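Side-chain contacts in cellulase (Uncultured bacterium, PDB 6XSO), which probably hydrolyses internal beta-1,4-glycosidic links in cellulose and, as a broad-specificity family 5 endoglucanase, in related plant polysaccharides such as xylan: residues H246-L251 against N294-S299; C184-A189 against N232-A237; Q156-F161 against N215-T220; A148-L153 against E171-M176. All blocks are in the same frame, centred on the assembly; numbering follows the deposited sequence.

Contact 1 (H246-L251 against N294-S299)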
loop_
_atom_site.group_PDB
_atom_site.type_symbol
_atom_site.label_atom_id
_atom_site.label_comp_id
_atom_site.label_asym_id
_atom_site.label_seq_id
_atom_site.Cartn_x
_atom_site.Cartn_y
_atom_site.Cartn_z
ATOM N N HIS A 246 10.498 -12.190 -17.943
ATOM C CA HIS A 246 10.368 -12.348 -16.499
ATOM C C HIS A 246 9.382 -11.381 -15.875
ATOM O O HIS A 246 9.193 -11.416 -14.658
ATOM C CB HIS A 246 11.727 -12.184 -15.809
ATOM C CG HIS A 246 12.708 -13.233 -16.208
ATOM N ND1 HIS A 246 12.611 -14.534 -15.762
ATOM C CD2 HIS A 246 13.782 -13.189 -17.026
ATOM C CE1 HIS A 246 13.582 -15.249 -16.299
ATOM N NE2 HIS A 246 14.323 -14.454 -17.047
ATOM N N LEU A 247 8.716 -10.553 -16.678
ATOM C CA LEU A 247 7.866 -9.513 -16.109
ATOM C C LEU A 247 6.705 -10.086 -15.311
ATOM O O LEU A 247 6.248 -9.447 -14.362
ATOM C CB LEU A 247 7.349 -8.600 -17.208
ATOM C CG LEU A 247 8.391 -7.629 -17.752
ATOM C CD1 LEU A 247 7.862 -6.980 -19.005
ATOM C CD2 LEU A 247 8.713 -6.607 -16.712
ATOM N N LYS A 248 6.227 -11.282 -15.651
ATOM C CA LYS A 248 5.123 -11.837 -14.879
ATOM C C LYS A 248 5.587 -12.571 -13.632
ATOM O O LYS A 248 4.737 -12.955 -12.826
ATOM C CB LYS A 248 4.281 -12.800 -15.714
ATOM C CG LYS A 248 3.622 -12.162 -16.957
ATOM C CD LYS A 248 2.540 -11.194 -16.571
ATOM C CE LYS A 248 1.763 -10.697 -17.805
ATOM N NZ LYS A 248 2.535 -9.742 -18.663
ATOM N N ASP A 249 6.894 -12.787 -13.462
ATOM C CA ASP A 249 7.361 -13.575 -12.323
ATOM C C ASP A 249 6.917 -13.012 -10.970
ATOM O O ASP A 249 6.577 -13.819 -10.094
ATOM C CB ASP A 249 8.886 -13.765 -12.375
ATOM C CG ASP A 249 9.362 -14.600 -13.576
ATOM O OD1 ASP A 249 8.564 -14.973 -14.459
ATOM O OD2 ASP A 249 10.574 -14.898 -13.618
ATOM N N PRO A 250 6.906 -11.697 -10.717
ATOM C CA PRO A 250 6.362 -11.210 -9.428
ATOM C C PRO A 250 4.933 -11.651 -9.168
ATOM O O PRO A 250 4.526 -11.817 -8.004
ATOM C CB PRO A 250 6.500 -9.684 -9.545
ATOM C CG PRO A 250 7.703 -9.521 -10.434
ATOM C CD PRO A 250 7.514 -10.605 -11.499
ATOM N N LEU A 251 4.153 -11.872 -10.220
ATOM C CA LEU A 251 2.790 -12.345 -10.043
ATOM C C LEU A 251 2.730 -13.865 -9.904
ATOM O O LEU A 251 2.074 -14.389 -8.999
ATOM C CB LEU A 251 1.907 -11.925 -11.227
ATOM C CG LEU A 251 1.889 -10.465 -11.678
ATOM C CD1 LEU A 251 0.763 -10.246 -12.686
ATOM C CD2 LEU A 251 1.730 -9.475 -10.533
ATOM N N ASN A 294 -6.009 -10.137 -13.321
ATOM C CA ASN A 294 -7.115 -11.083 -13.375
ATOM C C ASN A 294 -6.603 -12.509 -13.516
ATOM O O ASN A 294 -7.069 -13.420 -12.823
ATOM C CB ASN A 294 -8.067 -10.714 -14.506
ATOM C CG ASN A 294 -9.336 -11.522 -14.482
ATOM O OD1 ASN A 294 -9.952 -11.719 -13.443
ATOM N ND2 ASN A 294 -9.717 -12.027 -15.633
ATOM N N THR A 295 -5.647 -12.730 -14.422
ATOM C CA THR A 295 -5.142 -14.081 -14.659
ATOM C C THR A 295 -4.601 -14.714 -13.384
ATOM O O THR A 295 -4.945 -15.855 -13.053
ATOM C CB THR A 295 -4.057 -14.035 -15.737
ATOM O OG1 THR A 295 -4.655 -13.722 -16.997
ATOM C CG2 THR A 295 -3.341 -15.378 -15.869
ATOM N N TYR A 296 -3.746 -13.997 -12.655
ATOM C CA TYR A 296 -3.045 -14.621 -11.537
ATOM C C TYR A 296 -3.809 -14.553 -10.226
ATOM O O TYR A 296 -3.604 -15.417 -9.361
ATOM C CB TYR A 296 -1.640 -14.021 -11.395
ATOM C CG TYR A 296 -0.779 -14.424 -12.558
ATOM C CD1 TYR A 296 -0.163 -15.667 -12.584
ATOM C CD2 TYR A 296 -0.632 -13.598 -13.664
ATOM C CE1 TYR A 296 0.601 -16.068 -13.672
ATOM C CE2 TYR A 296 0.133 -13.999 -14.766
ATOM C CZ TYR A 296 0.749 -15.228 -14.755
ATOM O OH TYR A 296 1.506 -15.641 -15.842
ATOM N N PHE A 297 -4.692 -13.559 -10.053
ATOM C CA PHE A 297 -5.356 -13.362 -8.767
ATOM C C PHE A 297 -6.878 -13.320 -8.853
ATOM O O PHE A 297 -7.538 -14.220 -8.312
ATOM C CB PHE A 297 -4.774 -12.124 -8.049
ATOM C CG PHE A 297 -3.271 -12.182 -7.897
ATOM C CD1 PHE A 297 -2.679 -13.150 -7.113
ATOM C CD2 PHE A 297 -2.454 -11.296 -8.579
ATOM C CE1 PHE A 297 -1.290 -13.231 -7.013
ATOM C CE2 PHE A 297 -1.074 -11.371 -8.469
ATOM C CZ PHE A 297 -0.497 -12.331 -7.685
ATOM N N VAL A 298 -7.452 -12.313 -9.518
ATOM C CA VAL A 298 -8.892 -12.082 -9.401
ATOM C C VAL A 298 -9.691 -13.288 -9.889
ATOM O O VAL A 298 -10.680 -13.697 -9.252
ATOM C CB VAL A 298 -9.308 -10.778 -10.111
ATOM C CG1 VAL A 298 -10.798 -10.543 -9.897
ATOM C CG2 VAL A 298 -8.497 -9.580 -9.594
ATOM N N SER A 299 -9.280 -13.883 -11.017
ATOM C CA SER A 299 -9.986 -15.033 -11.568
ATOM C C SER A 299 -9.905 -16.247 -10.658
ATOM O O SER A 299 -10.706 -17.179 -10.819
ATOM C CB SER A 299 -9.428 -15.386 -12.950
ATOM O OG SER A 299 -8.159 -16.005 -12.860
#
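Leu251 packs against both Tyr296 and Phe297, and this apolar group carries most of the contact. Its CB lies over one face of the Tyr296 ring in a CH-pi arrangement, 4.2 Å from the ring centroid and 28° off the ring normal. With CG anti to the carbonyl carbon (chi1 -51°), the branch point of Leu251 is turned to both rings, and its methyls divide: CD1 reaches Tyr296 CD2 at 3.8 Å, whereas CD2 meets the edge of the Phe297 ring in its plane, 4.0 Å from CE2. Its side chain crosses each aromatic one at about a right angle. Lys248 adds methylene contacts: its CB is 4.0 Å from Tyr296 OH, and its CD approaches CE2 of the same ring obliquely. Within the helix, Tyr296 CB lies over the centre of one Phe297 face, packing the two neighbouring aromatic side chains on each other.

The one charged group of the contact is bonded outside it: Lys248 NZ, carried off by a chain bent at chi2 and chi4, donates to the Gly239 carbonyl. Leu251 O lies 3.5 Å from Phe297 CZ, a carbon neighbour rather than a bonding one. Cut back to an alanine, Tyr296 would probably leave a gap beside Leu251 CB and CD1 and the Lys248 methylenes without their aromatic neighbour.

Helix 249-252, which follows barrel strand 229-232, is thus joined to helix 279-298 by dispersion and CH-pi forces, an attachment that rests on shape more than on directional bonding.

Contact 2 (C184-A189 against N232-A237)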
loop_
_atom_site.group_PDB
_atom_site.type_symbol
_atom_site.label_atom_id
_atom_site.label_comp_id
_atom_site.label_asym_id
_atom_site.label_seq_id
_atom_site.Cartn_x
_atom_site.Cartn_y
_atom_site.Cartn_z
ATOM N N CYS A 184 11.005 -4.033 -11.379
ATOM C CA CYS A 184 10.377 -4.766 -12.479
ATOM C C CYS A 184 10.218 -6.252 -12.177
ATOM O O CYS A 184 9.108 -6.790 -12.243
ATOM C CB CYS A 184 11.119 -4.579 -13.815
ATOM S SG CYS A 184 11.372 -2.857 -14.276
ATOM N N PHE A 185 11.318 -6.924 -11.845
ATOM C CA PHE A 185 11.289 -8.324 -11.448
ATOM C C PHE A 185 12.593 -8.637 -10.723
ATOM O O PHE A 185 13.603 -7.946 -10.893
ATOM C CB PHE A 185 11.050 -9.246 -12.658
ATOM C CG PHE A 185 12.061 -9.103 -13.761
ATOM C CD1 PHE A 185 13.265 -9.795 -13.726
ATOM C CD2 PHE A 185 11.797 -8.274 -14.853
ATOM C CE1 PHE A 185 14.195 -9.651 -14.760
ATOM C CE2 PHE A 185 12.722 -8.137 -15.878
ATOM C CZ PHE A 185 13.918 -8.818 -15.823
ATOM N N ALA A 186 12.562 -9.684 -9.894
ATOM C CA ALA A 186 13.734 -10.010 -9.092
ATOM C C ALA A 186 14.920 -10.337 -9.994
ATOM O O ALA A 186 14.807 -11.122 -10.945
ATOM C CB ALA A 186 13.445 -11.173 -8.150
ATOM N N SER A 187 16.063 -9.717 -9.687
ATOM C CA SER A 187 17.371 -9.865 -10.355
ATOM C C SER A 187 17.517 -9.074 -11.653
ATOM O O SER A 187 18.539 -9.203 -12.322
ATOM C CB SER A 187 17.800 -11.330 -10.546
ATOM O OG SER A 187 17.255 -11.914 -11.713
ATOM N N PHE A 188 16.555 -8.210 -11.998
ATOM C CA PHE A 188 16.667 -7.376 -13.197
ATOM C C PHE A 188 17.937 -6.537 -13.197
ATOM O O PHE A 188 18.500 -6.272 -14.265
ATOM C CB PHE A 188 15.408 -6.511 -13.313
ATOM C CG PHE A 188 15.406 -5.526 -14.470
ATOM C CD1 PHE A 188 15.611 -5.948 -15.775
ATOM C CD2 PHE A 188 15.169 -4.187 -14.238
ATOM C CE1 PHE A 188 15.591 -5.043 -16.817
ATOM C CE2 PHE A 188 15.150 -3.281 -15.276
ATOM C CZ PHE A 188 15.365 -3.711 -16.565
ATOM N N ALA A 189 18.419 -6.135 -12.025
ATOM C CA ALA A 189 19.604 -5.285 -11.938
ATOM C C ALA A 189 20.912 -6.068 -11.962
ATOM O O ALA A 189 21.988 -5.460 -11.888
ATOM C CB ALA A 189 19.528 -4.409 -10.686
ATOM N N ASN A 232 1.941 -7.996 -0.620
ATOM C CA ASN A 232 2.392 -7.337 -1.835
ATOM C C ASN A 232 3.321 -8.239 -2.652
ATOM O O ASN A 232 4.045 -9.092 -2.126
ATOM C CB ASN A 232 3.096 -6.010 -1.523
ATOM C CG ASN A 232 2.161 -4.958 -0.947
ATOM O OD1 ASN A 232 1.106 -5.269 -0.418
ATOM N ND2 ASN A 232 2.564 -3.700 -1.050
ATOM N N THR A 233 3.294 -8.042 -3.959
ATOM C CA THR A 233 4.241 -8.740 -4.806
ATOM C C THR A 233 5.641 -8.153 -4.624
ATOM O O THR A 233 5.811 -7.047 -4.089
ATOM C CB THR A 233 3.842 -8.551 -6.262
ATOM O OG1 THR A 233 3.754 -7.149 -6.519
ATOM C CG2 THR A 233 2.512 -9.214 -6.570
ATOM N N TYR A 234 6.646 -8.892 -5.097
ATOM C CA TYR A 234 7.997 -8.377 -5.274
ATOM C C TYR A 234 7.947 -6.976 -5.863
ATOM O O TYR A 234 7.361 -6.774 -6.928
ATOM C CB TYR A 234 8.838 -9.314 -6.214
ATOM C CG TYR A 234 10.219 -8.735 -6.408
ATOM C CD1 TYR A 234 10.480 -7.827 -7.403
ATOM C CD2 TYR A 234 11.257 -9.052 -5.528
ATOM C CE1 TYR A 234 11.730 -7.220 -7.515
ATOM C CE2 TYR A 234 12.489 -8.463 -5.650
ATOM C CZ TYR A 234 12.715 -7.546 -6.637
ATOM O OH TYR A 234 13.956 -6.958 -6.722
ATOM N N ALA A 235 8.555 -5.998 -5.181
ATOM C CA ALA A 235 8.649 -4.599 -5.610
ATOM C C ALA A 235 7.291 -3.909 -5.778
ATOM O O ALA A 235 7.226 -2.779 -6.300
ATOM C CB ALA A 235 9.482 -4.421 -6.888
ATOM N N ALA A 236 6.203 -4.546 -5.327
ATOM C CA ALA A 236 4.853 -4.145 -5.722
ATOM C C ALA A 236 4.717 -4.076 -7.252
ATOM O O ALA A 236 3.884 -3.352 -7.802
ATOM C CB ALA A 236 4.420 -2.853 -5.021
ATOM N N ALA A 237 5.534 -4.857 -7.961
ATOM C CA ALA A 237 5.476 -4.918 -9.410
ATOM C C ALA A 237 4.160 -5.545 -9.857
ATOM O O ALA A 237 3.596 -6.414 -9.187
ATOM C CB ALA A 237 6.660 -5.734 -9.945
#
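Tyr234 and Ala186 meet where two loops of the (beta/alpha)8 barrel, those following strands 168-171 and 229-232, lie against each other. The aromatic interaction comes first. Ala186 CB sits over the face of the Tyr234 ring, 4.0 Å from its centroid and 16° off the normal, a CH-pi contact. The Ala186 backbone N lies above the ring, offset toward its rim, 3.5 Å from Tyr234 CE1, with Phe185 C close by. The phenol thus underlies a peptide link as well as a methyl group; with CG anti to the Tyr234 backbone N (chi1 178°), the ring extends toward the opposing loop.

A smaller contact links Ala237 CB to Cys184 O, 3.5 Å apart, and brings the following part of the second loop against the backbone of the first.

Hydrogen bonds then fix each partner separately. Tyr234 OH is held at Ser182 O and Asp178 N, while Ala186 N is paired with Tyr203 OH of helix 196-219. In the first loop, a type II turn from Phe185 to Phe188 is closed by Phe188 N and Phe185 O at 3.2 Å, with Ala186 at its first corner. The turn after Tyr234 is tied by Ala237 N to Tyr234 O. Beside it, Thr233 OG1 donates to Ala237 O over 2.8 Å, in the carbonyl plane and on a lone pair, with a C=O...donor angle of 133°.

Contact 3 (Q156-F161 against N215-T220)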
loop_
_atom_site.group_PDB
_atom_site.type_symbol
_atom_site.label_atom_id
_atom_site.label_comp_id
_atom_site.label_asym_id
_atom_site.label_seq_id
_atom_site.Cartn_x
_atom_site.Cartn_y
_atom_site.Cartn_z
ATOM N N GLN A 156 3.277 -6.520 17.358
ATOM C CA GLN A 156 3.021 -5.270 18.072
ATOM C C GLN A 156 1.943 -4.449 17.380
ATOM O O GLN A 156 1.041 -3.911 18.037
ATOM C CB GLN A 156 4.301 -4.439 18.149
ATOM C CG GLN A 156 5.391 -4.994 19.036
ATOM C CD GLN A 156 6.669 -4.197 18.891
ATOM O OE1 GLN A 156 6.781 -3.092 19.424
ATOM N NE2 GLN A 156 7.641 -4.752 18.155
ATOM N N ILE A 157 2.048 -4.301 16.060
ATOM C CA ILE A 157 1.029 -3.547 15.333
ATOM C C ILE A 157 -0.320 -4.233 15.491
ATOM O O ILE A 157 -1.339 -3.590 15.754
ATOM C CB ILE A 157 1.405 -3.395 13.846
ATOM C CG1 ILE A 157 2.723 -2.630 13.677
ATOM C CG2 ILE A 157 0.290 -2.652 13.102
ATOM C CD1 ILE A 157 3.352 -2.766 12.306
ATOM N N ALA A 158 -0.350 -5.551 15.280
ATOM C CA ALA A 158 -1.600 -6.297 15.387
ATOM C C ALA A 158 -2.233 -6.151 16.766
ATOM O O ALA A 158 -3.454 -5.955 16.879
ATOM C CB ALA A 158 -1.350 -7.764 15.036
ATOM N N GLU A 159 -1.427 -6.231 17.828
ATOM C CA GLU A 159 -1.972 -6.047 19.171
ATOM C C GLU A 159 -2.564 -4.659 19.341
ATOM O O GLU A 159 -3.633 -4.501 19.946
ATOM C CB GLU A 159 -0.870 -6.270 20.209
ATOM C CG GLU A 159 -0.428 -7.693 20.365
ATOM C CD GLU A 159 -1.477 -8.577 21.026
ATOM O OE1 GLU A 159 -2.496 -8.032 21.486
ATOM O OE2 GLU A 159 -1.263 -9.809 21.066
ATOM N N ALA A 160 -1.873 -3.630 18.846
ATOM C CA ALA A 160 -2.350 -2.266 19.050
ATOM C C ALA A 160 -3.710 -2.057 18.395
ATOM O O ALA A 160 -4.580 -1.366 18.949
ATOM C CB ALA A 160 -1.327 -1.270 18.505
ATOM N N PHE A 161 -3.921 -2.659 17.228
ATOM C CA PHE A 161 -5.119 -2.453 16.418
ATOM C C PHE A 161 -6.105 -3.612 16.499
ATOM O O PHE A 161 -7.087 -3.619 15.747
ATOM C CB PHE A 161 -4.714 -2.112 14.977
ATOM C CG PHE A 161 -4.060 -0.762 14.865
ATOM C CD1 PHE A 161 -4.824 0.369 14.689
ATOM C CD2 PHE A 161 -2.681 -0.624 14.976
ATOM C CE1 PHE A 161 -4.241 1.625 14.626
ATOM C CE2 PHE A 161 -2.087 0.623 14.902
ATOM C CZ PHE A 161 -2.872 1.757 14.746
ATOM N N ASN A 215 1.012 -15.135 9.840
ATOM C CA ASN A 215 1.085 -15.924 11.059
ATOM C C ASN A 215 1.192 -15.037 12.291
ATOM O O ASN A 215 0.569 -15.318 13.324
ATOM C CB ASN A 215 2.283 -16.867 10.991
ATOM C CG ASN A 215 2.105 -17.977 9.962
ATOM O OD1 ASN A 215 0.998 -18.238 9.488
ATOM N ND2 ASN A 215 3.210 -18.632 9.605
ATOM N N ALA A 216 1.981 -13.964 12.209
ATOM C CA ALA A 216 2.140 -13.088 13.364
ATOM C C ALA A 216 0.831 -12.381 13.681
ATOM O O ALA A 216 0.432 -12.276 14.846
ATOM C CB ALA A 216 3.240 -12.064 13.091
ATOM N N VAL A 217 0.135 -11.914 12.646
ATOM C CA VAL A 217 -1.095 -11.174 12.878
ATOM C C VAL A 217 -2.180 -12.103 13.405
ATOM O O VAL A 217 -2.808 -11.834 14.434
ATOM C CB VAL A 217 -1.545 -10.456 11.592
ATOM C CG1 VAL A 217 -2.951 -9.882 11.798
ATOM C CG2 VAL A 217 -0.578 -9.371 11.190
ATOM N N ARG A 218 -2.418 -13.214 12.706
ATOM C CA ARG A 218 -3.498 -14.101 13.112
ATOM C C ARG A 218 -3.223 -14.714 14.478
ATOM O O ARG A 218 -4.166 -15.017 15.222
ATOM C CB ARG A 218 -3.717 -15.183 12.067
ATOM C CG ARG A 218 -3.890 -14.630 10.659
ATOM C CD ARG A 218 -5.318 -14.701 10.242
ATOM N NE ARG A 218 -5.534 -14.324 8.857
ATOM C CZ ARG A 218 -6.247 -13.258 8.494
ATOM N NH1 ARG A 218 -6.777 -12.465 9.420
ATOM N NH2 ARG A 218 -6.425 -12.988 7.208
ATOM N N GLY A 219 -1.944 -14.881 14.830
ATOM C CA GLY A 219 -1.582 -15.463 16.113
ATOM C C GLY A 219 -1.923 -14.607 17.312
ATOM O O GLY A 219 -1.950 -15.117 18.440
ATOM N N THR A 220 -2.181 -13.318 17.104
ATOM C CA THR A 220 -2.572 -12.473 18.217
ATOM C C THR A 220 -4.027 -12.681 18.625
ATOM O O THR A 220 -4.450 -12.156 19.662
ATOM C CB THR A 220 -2.331 -10.995 17.926
ATOM O OG1 THR A 220 -3.145 -10.564 16.825
ATOM C CG2 THR A 220 -0.896 -10.718 17.597
#
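Thr220 turns its OG1 between its backbone N and carbonyl carbon (chi1 63°), and Glu159 folds at chi2 (-70°), which sets the threonine hydroxyl and methyl against Ala158 CB and brings the carboxylate alongside Thr220. They lie where two outer helices of the (beta/alpha)8 barrel, 140-161 and 196-219, come together near their C-terminal ends. The backbones are close here: the CA atoms of Ala158 and Val217 are 5.5 Å apart, an approach that the small alanine side chain permits.

Thr220 has a double role. Its CG2 and CB pack alongside the Glu159 carboxylate, OE2 standing 3.5 Å from Thr220 CB, while the two side chains run past each other in opposite directions. This is a van der Waals contact; the charge of Glu159 is met by Lys162, which forms a salt bridge to OE1. Thr220 OG1 meanwhile donates to Val217 O at 2.7 Å, in the carbonyl plane with a C=O...donor angle of 153°. Val217 O also receives Thr220 N, so two bonds from one residue grip it as the helix gives out. Asn224 ND2 bonds both Thr220 OG1 and Ala158 O, linking the two helices through a third residue.

A valine in place of Thr220 is likely to leave Asn224 without its hydroxyl partner and Val217 O with one bond fewer. Ala158 CB faces this group and touches Thr220 OG1 at 3.8 Å and CG2 at 3.9 Å, Val217 CA at 4.0 Å and, more loosely, Val217 CG1 at 4.2 Å.

Contact 4 (A148-L153 against E171-M176)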
loop_
_atom_site.group_PDB
_atom_site.type_symbol
_atom_site.label_atom_id
_atom_site.label_comp_id
_atom_site.label_asym_id
_atom_site.label_seq_id
_atom_site.Cartn_x
_atom_site.Cartn_y
_atom_site.Cartn_z
ATOM N N ALA A 148 12.472 -13.032 12.834
ATOM C CA ALA A 148 12.017 -12.849 14.210
ATOM C C ALA A 148 11.650 -11.396 14.495
ATOM O O ALA A 148 10.619 -11.117 15.117
ATOM C CB ALA A 148 13.087 -13.326 15.187
ATOM N N LYS A 149 12.482 -10.453 14.052
ATOM C CA LYS A 149 12.195 -9.039 14.303
ATOM C C LYS A 149 10.953 -8.586 13.544
ATOM O O LYS A 149 10.132 -7.821 14.074
ATOM C CB LYS A 149 13.382 -8.173 13.877
ATOM C CG LYS A 149 13.399 -6.794 14.509
ATOM C CD LYS A 149 14.333 -6.776 15.727
ATOM C CE LYS A 149 15.782 -6.524 15.324
ATOM N NZ LYS A 149 16.650 -6.243 16.500
ATOM N N TYR A 150 10.828 -9.022 12.285
ATOM C CA TYR A 150 9.669 -8.682 11.466
ATOM C C TYR A 150 8.380 -9.229 12.065
ATOM O O TYR A 150 7.370 -8.516 12.140
ATOM C CB TYR A 150 9.888 -9.220 10.049
ATOM C CG TYR A 150 8.731 -9.014 9.117
ATOM C CD1 TYR A 150 7.829 -10.038 8.854
ATOM C CD2 TYR A 150 8.560 -7.813 8.455
ATOM C CE1 TYR A 150 6.772 -9.859 7.986
ATOM C CE2 TYR A 150 7.496 -7.631 7.602
ATOM C CZ TYR A 150 6.620 -8.658 7.371
ATOM O OH TYR A 150 5.555 -8.524 6.518
ATOM N N GLU A 151 8.390 -10.490 12.501
ATOM C CA GLU A 151 7.227 -11.046 13.187
ATOM C C GLU A 151 6.910 -10.266 14.461
ATOM O O GLU A 151 5.739 -10.004 14.751
ATOM C CB GLU A 151 7.416 -12.545 13.462
ATOM C CG GLU A 151 7.389 -13.387 12.188
ATOM C CD GLU A 151 7.351 -14.895 12.417
ATOM O OE1 GLU A 151 7.110 -15.351 13.551
ATOM O OE2 GLU A 151 7.559 -15.641 11.432
ATOM N N TYR A 152 7.935 -9.876 15.232
ATOM C CA TYR A 152 7.679 -9.104 16.452
ATOM C C TYR A 152 7.057 -7.753 16.131
ATOM O O TYR A 152 6.143 -7.294 16.839
ATOM C CB TYR A 152 8.983 -8.949 17.248
ATOM C CG TYR A 152 8.932 -8.120 18.521
ATOM C CD1 TYR A 152 10.006 -7.331 18.871
ATOM C CD2 TYR A 152 7.826 -8.137 19.360
ATOM C CE1 TYR A 152 10.000 -6.583 20.024
ATOM C CE2 TYR A 152 7.804 -7.380 20.528
ATOM C CZ TYR A 152 8.889 -6.597 20.842
ATOM O OH TYR A 152 8.893 -5.852 22.024
ATOM N N LEU A 153 7.538 -7.094 15.076
ATOM C CA LEU A 153 6.924 -5.835 14.653
ATOM C C LEU A 153 5.444 -6.017 14.336
ATOM O O LEU A 153 4.604 -5.230 14.792
ATOM C CB LEU A 153 7.683 -5.262 13.463
ATOM C CG LEU A 153 7.115 -4.012 12.800
ATOM C CD1 LEU A 153 6.985 -2.903 13.808
ATOM C CD2 LEU A 153 8.006 -3.599 11.632
ATOM N N GLU A 171 -1.208 -4.273 5.764
ATOM C CA GLU A 171 -0.443 -4.602 4.565
ATOM C C GLU A 171 0.985 -4.977 4.951
ATOM O O GLU A 171 1.674 -4.212 5.621
ATOM C CB GLU A 171 -0.454 -3.421 3.590
ATOM C CG GLU A 171 0.587 -3.448 2.489
ATOM C CD GLU A 171 0.726 -2.084 1.824
ATOM O OE1 GLU A 171 -0.267 -1.321 1.837
ATOM O OE2 GLU A 171 1.814 -1.784 1.275
ATOM N N SER A 172 1.424 -6.136 4.467
ATOM C CA SER A 172 2.621 -6.808 4.969
ATOM C C SER A 172 3.895 -5.974 4.858
ATOM O O SER A 172 4.715 -5.966 5.785
ATOM C CB SER A 172 2.777 -8.123 4.197
ATOM O OG SER A 172 2.863 -7.903 2.783
ATOM N N TYR A 173 4.144 -5.367 3.705
ATOM C CA TYR A 173 5.403 -4.679 3.368
ATOM C C TYR A 173 5.109 -3.951 2.055
ATOM O O TYR A 173 4.227 -4.365 1.290
ATOM C CB TYR A 173 6.654 -5.631 3.248
ATOM C CG TYR A 173 6.316 -6.856 2.442
ATOM C CD1 TYR A 173 6.143 -6.757 1.068
ATOM C CD2 TYR A 173 6.081 -8.087 3.050
ATOM C CE1 TYR A 173 5.737 -7.826 0.329
ATOM C CE2 TYR A 173 5.659 -9.165 2.314
ATOM C CZ TYR A 173 5.468 -9.016 0.964
ATOM O OH TYR A 173 5.020 -10.088 0.247
ATOM N N ASN A 174 5.863 -2.888 1.786
ATOM C CA ASN A 174 5.561 -2.008 0.656
ATOM C C ASN A 174 6.175 -2.453 -0.671
ATOM O O ASN A 174 5.489 -3.074 -1.489
ATOM C CB ASN A 174 5.976 -0.568 1.021
ATOM C CG ASN A 174 5.755 0.388 -0.099
ATOM O OD1 ASN A 174 4.683 0.366 -0.731
ATOM N ND2 ASN A 174 6.745 1.254 -0.374
ATOM N N GLU A 175 7.447 -2.119 -0.915
ATOM C CA GLU A 175 8.124 -2.371 -2.190
ATOM C C GLU A 175 9.443 -3.065 -1.861
ATOM O O GLU A 175 10.505 -2.439 -1.805
ATOM C CB GLU A 175 8.319 -1.066 -3.002
ATOM C CG GLU A 175 7.011 -0.554 -3.598
ATOM C CD GLU A 175 7.140 0.720 -4.381
ATOM O OE1 GLU A 175 8.187 1.384 -4.344
ATOM O OE2 GLU A 175 6.160 1.076 -5.074
ATOM N N MET A 176 9.364 -4.365 -1.603
ATOM C CA MET A 176 10.533 -5.124 -1.182
ATOM C C MET A 176 11.335 -5.534 -2.413
ATOM O O MET A 176 10.794 -6.140 -3.347
ATOM C CB MET A 176 10.101 -6.375 -0.410
ATOM C CG MET A 176 11.224 -6.940 0.420
ATOM S SD MET A 176 10.951 -8.578 1.098
ATOM C CE MET A 176 9.347 -8.439 1.872
#
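Tyr150 reaches from helix 140-161 to Ser172, its hydroxyl donating to the Ser172 carbonyl oxygen at an OH to O distance of 2.8 Å. A chi1 of 176° swings the Tyr150 ring away from its own backbone N and out from the helix, spanning a CA separation of 9.8 Å between Tyr150 and Ser172. The bond is bent at the acceptor: the C=O...donor angle is 113° and the donor stands 48° out of the carbonyl plane, away from the lone pairs. Trp154 NE1, one turn further along the same helix, also bonds Ser172 O, giving this buried oxygen two side-chain donors.

Ser172 adds CB, 3.6 Å from Tyr150 OH. Tyr173 meets the same hydroxyl at its ring edge, with CD2 3.5 Å from Tyr150 OH. Its own ring is held between Ser172 OG, above the rim of one face, and Met176 CE, which lies 3.4 Å above the centre of the opposite face. Tyr173 OH bonds Asn232 O, so the ring is fixed at its far end too.

Phe213 of helix 196-219 packs on both Tyr150 and Ser172. The contact ties an outer helix to the turn leaving barrel strand 168-171 at its C-terminal end. This is the place where (beta/alpha)8 hydrolases of family 5 carry an Asn-Glu pair of the active site, consistent with Asn174 and Glu175 following here.

In the fold
The four contacts follow the barrel wall from helix 140-161 past helix 196-219 to helix 279-298. Contacts 3 and 4 share helix 140-161, their centres 12 Å apart, and touch through Ala216 CB and Glu151 O at 3.6 Å. Contacts 4 and 2 lie 17 Å apart between centres yet join directly, Ala235 N lying 2.9 Å from Met176 O in a probable hydrogen bond. Contact 1 continues the series, its Pro250 CG 3.6 Å from Cys184 O of contact 2. Contacts 1 and 3 are the most distant, about 28 Å between centres. Glu175 bonds His269 and touches Glu308, so the segment 171-176 that contact 4 holds runs on into the probable active site.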